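Scyllo-inosose 3-dehydrogenase (Thermotoga maritima, PDB 3IP1) catalyses the NAD(+)-dependent oxidation of scyllo-inosose to 3-dehydro-scyllo-inosose, probably as a step of myo-inositol degradation. Local coordinates at residues Ala10-Arg15 with Ser34-Tyr39. Sequence-based numbering, arbitrary orientation.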
loop_
_atom_site.group_PDB
_atom_site.type_symbol
_atom_site.label_atom_id
_atom_site.label_comp_id
_atom_site.label_asym_id
_atom_site.label_seq_id
_atom_site.Cartn_x
_atom_site.Cartn_y
_atom_site.Cartn_z
ATOM N N ALA A 10 -4.196 -6.825 45.230
ATOM C CA ALA A 10 -4.110 -5.410 45.537
ATOM C C ALA A 10 -5.430 -4.951 46.124
ATOM O O ALA A 10 -6.431 -5.655 46.016
ATOM C CB ALA A 10 -3.767 -4.601 44.285
ATOM N N LYS A 11 -5.415 -3.763 46.732
ATOM C CA LYS A 11 -6.621 -3.115 47.267
ATOM C C LYS A 11 -7.324 -2.231 46.219
ATOM O O LYS A 11 -6.677 -1.426 45.543
ATOM C CB LYS A 11 -6.232 -2.285 48.507
ATOM C CG LYS A 11 -7.397 -1.619 49.241
ATOM C CD LYS A 11 -6.894 -0.638 50.286
ATOM C CE LYS A 11 -8.066 0.005 51.064
ATOM N NZ LYS A 11 -7.581 0.900 52.161
ATOM N N TRP A 12 -8.644 -2.384 46.083
ATOM C CA TRP A 12 -9.434 -1.450 45.294
ATOM C C TRP A 12 -9.611 -0.157 46.105
ATOM O O TRP A 12 -10.486 -0.084 46.977
ATOM C CB TRP A 12 -10.804 -2.040 44.941
ATOM C CG TRP A 12 -11.639 -1.104 44.091
ATOM C CD1 TRP A 12 -12.387 -0.040 44.524
ATOM C CD2 TRP A 12 -11.830 -1.169 42.668
ATOM N NE1 TRP A 12 -13.011 0.572 43.457
ATOM C CE2 TRP A 12 -12.690 -0.105 42.309
ATOM C CE3 TRP A 12 -11.357 -2.028 41.663
ATOM C CZ2 TRP A 12 -13.085 0.130 40.978
ATOM C CZ3 TRP A 12 -11.740 -1.794 40.348
ATOM C CH2 TRP A 12 -12.607 -0.720 40.020
ATOM N N ASP A 13 -8.807 0.864 45.813
ATOM C CA ASP A 13 -8.794 2.071 46.649
ATOM C C ASP A 13 -8.480 3.307 45.812
ATOM O O ASP A 13 -7.393 3.861 45.929
ATOM C CB ASP A 13 -7.764 1.907 47.778
ATOM C CG ASP A 13 -7.928 2.938 48.893
ATOM O OD1 ASP A 13 -8.926 3.675 48.888
ATOM O OD2 ASP A 13 -7.048 3.007 49.779
ATOM N N PRO A 14 -9.446 3.752 44.985
ATOM C CA PRO A 14 -9.148 4.700 43.903
ATOM C C PRO A 14 -8.796 6.111 44.341
ATOM O O PRO A 14 -9.292 6.588 45.355
ATOM C CB PRO A 14 -10.442 4.728 43.087
ATOM C CG PRO A 14 -11.205 3.519 43.524
ATOM C CD PRO A 14 -10.852 3.322 44.950
ATOM N N ARG A 15 -7.915 6.746 43.572
ATOM C CA ARG A 15 -7.610 8.156 43.692
ATOM C C ARG A 15 -8.895 8.967 43.587
ATOM O O ARG A 15 -9.865 8.528 42.950
ATOM C CB ARG A 15 -6.594 8.579 42.624
ATOM C CG ARG A 15 -5.180 7.997 42.851
ATOM C CD ARG A 15 -4.143 8.829 42.130
ATOM N NE ARG A 15 -2.754 8.505 42.458
ATOM C CZ ARG A 15 -2.053 9.034 43.458
ATOM N NH1 ARG A 15 -2.599 9.894 44.295
ATOM N NH2 ARG A 15 -0.801 8.666 43.648
ATOM N N SER A 34 -3.504 2.381 37.583
ATOM C CA SER A 34 -2.767 3.205 38.515
ATOM C C SER A 34 -3.658 4.210 39.251
ATOM O O SER A 34 -3.231 4.820 40.222
ATOM C CB SER A 34 -1.628 3.914 37.794
ATOM O OG SER A 34 -2.156 4.734 36.779
ATOM N N LYS A 35 -4.887 4.378 38.790
ATOM C CA LYS A 35 -5.853 5.254 39.448
ATOM C C LYS A 35 -6.681 4.506 40.492
ATOM O O LYS A 35 -7.487 5.123 41.187
ATOM C CB LYS A 35 -6.820 5.866 38.420
ATOM C CG LYS A 35 -6.142 6.694 37.334
ATOM C CD LYS A 35 -5.433 7.904 37.933
ATOM C CE LYS A 35 -5.228 8.986 36.887
ATOM N NZ LYS A 35 -4.445 10.109 37.458
ATOM N N VAL A 36 -6.497 3.185 40.582
ATOM C CA VAL A 36 -7.414 2.343 41.346
ATOM C C VAL A 36 -6.735 1.393 42.336
ATOM O O VAL A 36 -7.052 1.388 43.525
ATOM C CB VAL A 36 -8.299 1.533 40.386
ATOM C CG1 VAL A 36 -9.120 0.474 41.148
ATOM C CG2 VAL A 36 -9.226 2.467 39.617
ATOM N N TRP A 37 -5.807 0.585 41.832
ATOM C CA TRP A 37 -5.185 -0.459 42.624
ATOM C C TRP A 37 -4.047 0.060 43.490
ATOM O O TRP A 37 -3.151 0.777 43.028
ATOM C CB TRP A 37 -4.711 -1.616 41.729
ATOM C CG TRP A 37 -5.795 -2.255 40.906
ATOM C CD1 TRP A 37 -5.943 -2.159 39.554
ATOM C CD2 TRP A 37 -6.888 -3.080 41.372
ATOM N NE1 TRP A 37 -7.039 -2.875 39.146
ATOM C CE2 TRP A 37 -7.639 -3.449 40.236
ATOM C CE3 TRP A 37 -7.298 -3.543 42.636
ATOM C CZ2 TRP A 37 -8.785 -4.267 40.317
ATOM C CZ3 TRP A 37 -8.429 -4.361 42.717
ATOM C CH2 TRP A 37 -9.155 -4.719 41.559
ATOM N N ARG A 38 -4.083 -0.336 44.755
ATOM C CA ARG A 38 -3.144 0.158 45.763
ATOM C C ARG A 38 -2.550 -1.003 46.581
ATOM O O ARG A 38 -3.227 -2.010 46.807
ATOM C CB ARG A 38 -3.913 1.100 46.679
ATOM C CG ARG A 38 -3.085 2.146 47.351
ATOM C CD ARG A 38 -4.008 3.139 48.017
ATOM N NE ARG A 38 -3.273 4.252 48.573
ATOM C CZ ARG A 38 -3.805 5.149 49.395
ATOM N NH1 ARG A 38 -5.078 5.043 49.768
ATOM N NH2 ARG A 38 -3.056 6.139 49.848
ATOM N N TYR A 39 -1.307 -0.842 47.028
ATOM C CA TYR A 39 -0.587 -1.817 47.876
ATOM C C TYR A 39 -0.521 -3.215 47.259
ATOM O O TYR A 39 -0.926 -4.183 47.879
ATOM C CB TYR A 39 -1.184 -1.890 49.296
ATOM C CG TYR A 39 -1.515 -0.521 49.892
ATOM C CD1 TYR A 39 -0.507 0.398 50.194
ATOM C CD2 TYR A 39 -2.837 -0.152 50.136
ATOM C CE1 TYR A 39 -0.813 1.661 50.728
ATOM C CE2 TYR A 39 -3.148 1.093 50.682
ATOM C CZ TYR A 39 -2.128 1.990 50.964
ATOM O OH TYR A 39 -2.444 3.204 51.489
#
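The C-terminal end of strand 3-12, in the antiparallel sheet that this strand of the zinc-containing alcohol dehydrogenase forms with 37-38, 40-47 and 93-94, pairs with the short strand 37-38 where Lys11 and Trp12 meet Arg38 and Trp37. Lys11 and Arg38 form the hydrogen-bonded pair, Lys11 N to Arg38 O 2.8 Å and Arg38 N to Lys11 O 2.9 Å. Beyond this pair the backbones stay joined through Asp13 N to Val36 O and Arg15 N to Lys35 O, both 2.9 Å. Trp12 and Trp37, the non-hydrogen-bonded pair, share one face of the sheet. With CG anti to the backbone N (chi1 -179°), Trp12 turns the edge of its six-membered ring onto the face of the Trp37 ring in a T-shaped stack, planes at 89°. CE3 of Trp12 lies 3.5 Å from CH2 of Trp37. Val36 CG1 sits over one face of the same Trp12 ring, 3.4 Å from its six-membered centroid, a CH-pi contact. An alanine in place of Trp12 would probably leave the Trp37 face and the Val36 methyl without their aromatic partner and open a gap over Val36 and Trp37. Trp37 is also anchored through NE1 to the carbonyl of Thr89. On the other face, the extended Arg38 side chain brings NH1, in its guanidinium plane, to Asp13 OD2 at 2.8 Å, approaching from above the carboxylate plane. Lys11 NZ adds a weak bond to the same oxygen, and Arg38 NE binds the carbonyl of Glu80. Tyr39 OH lies over the guanidinium face, while the Tyr39 ring edge runs beside Lys11 CD. Asp13 OD2 thus carries two cationic partners, whose positive charge would be expected to favour the ionised carboxylate.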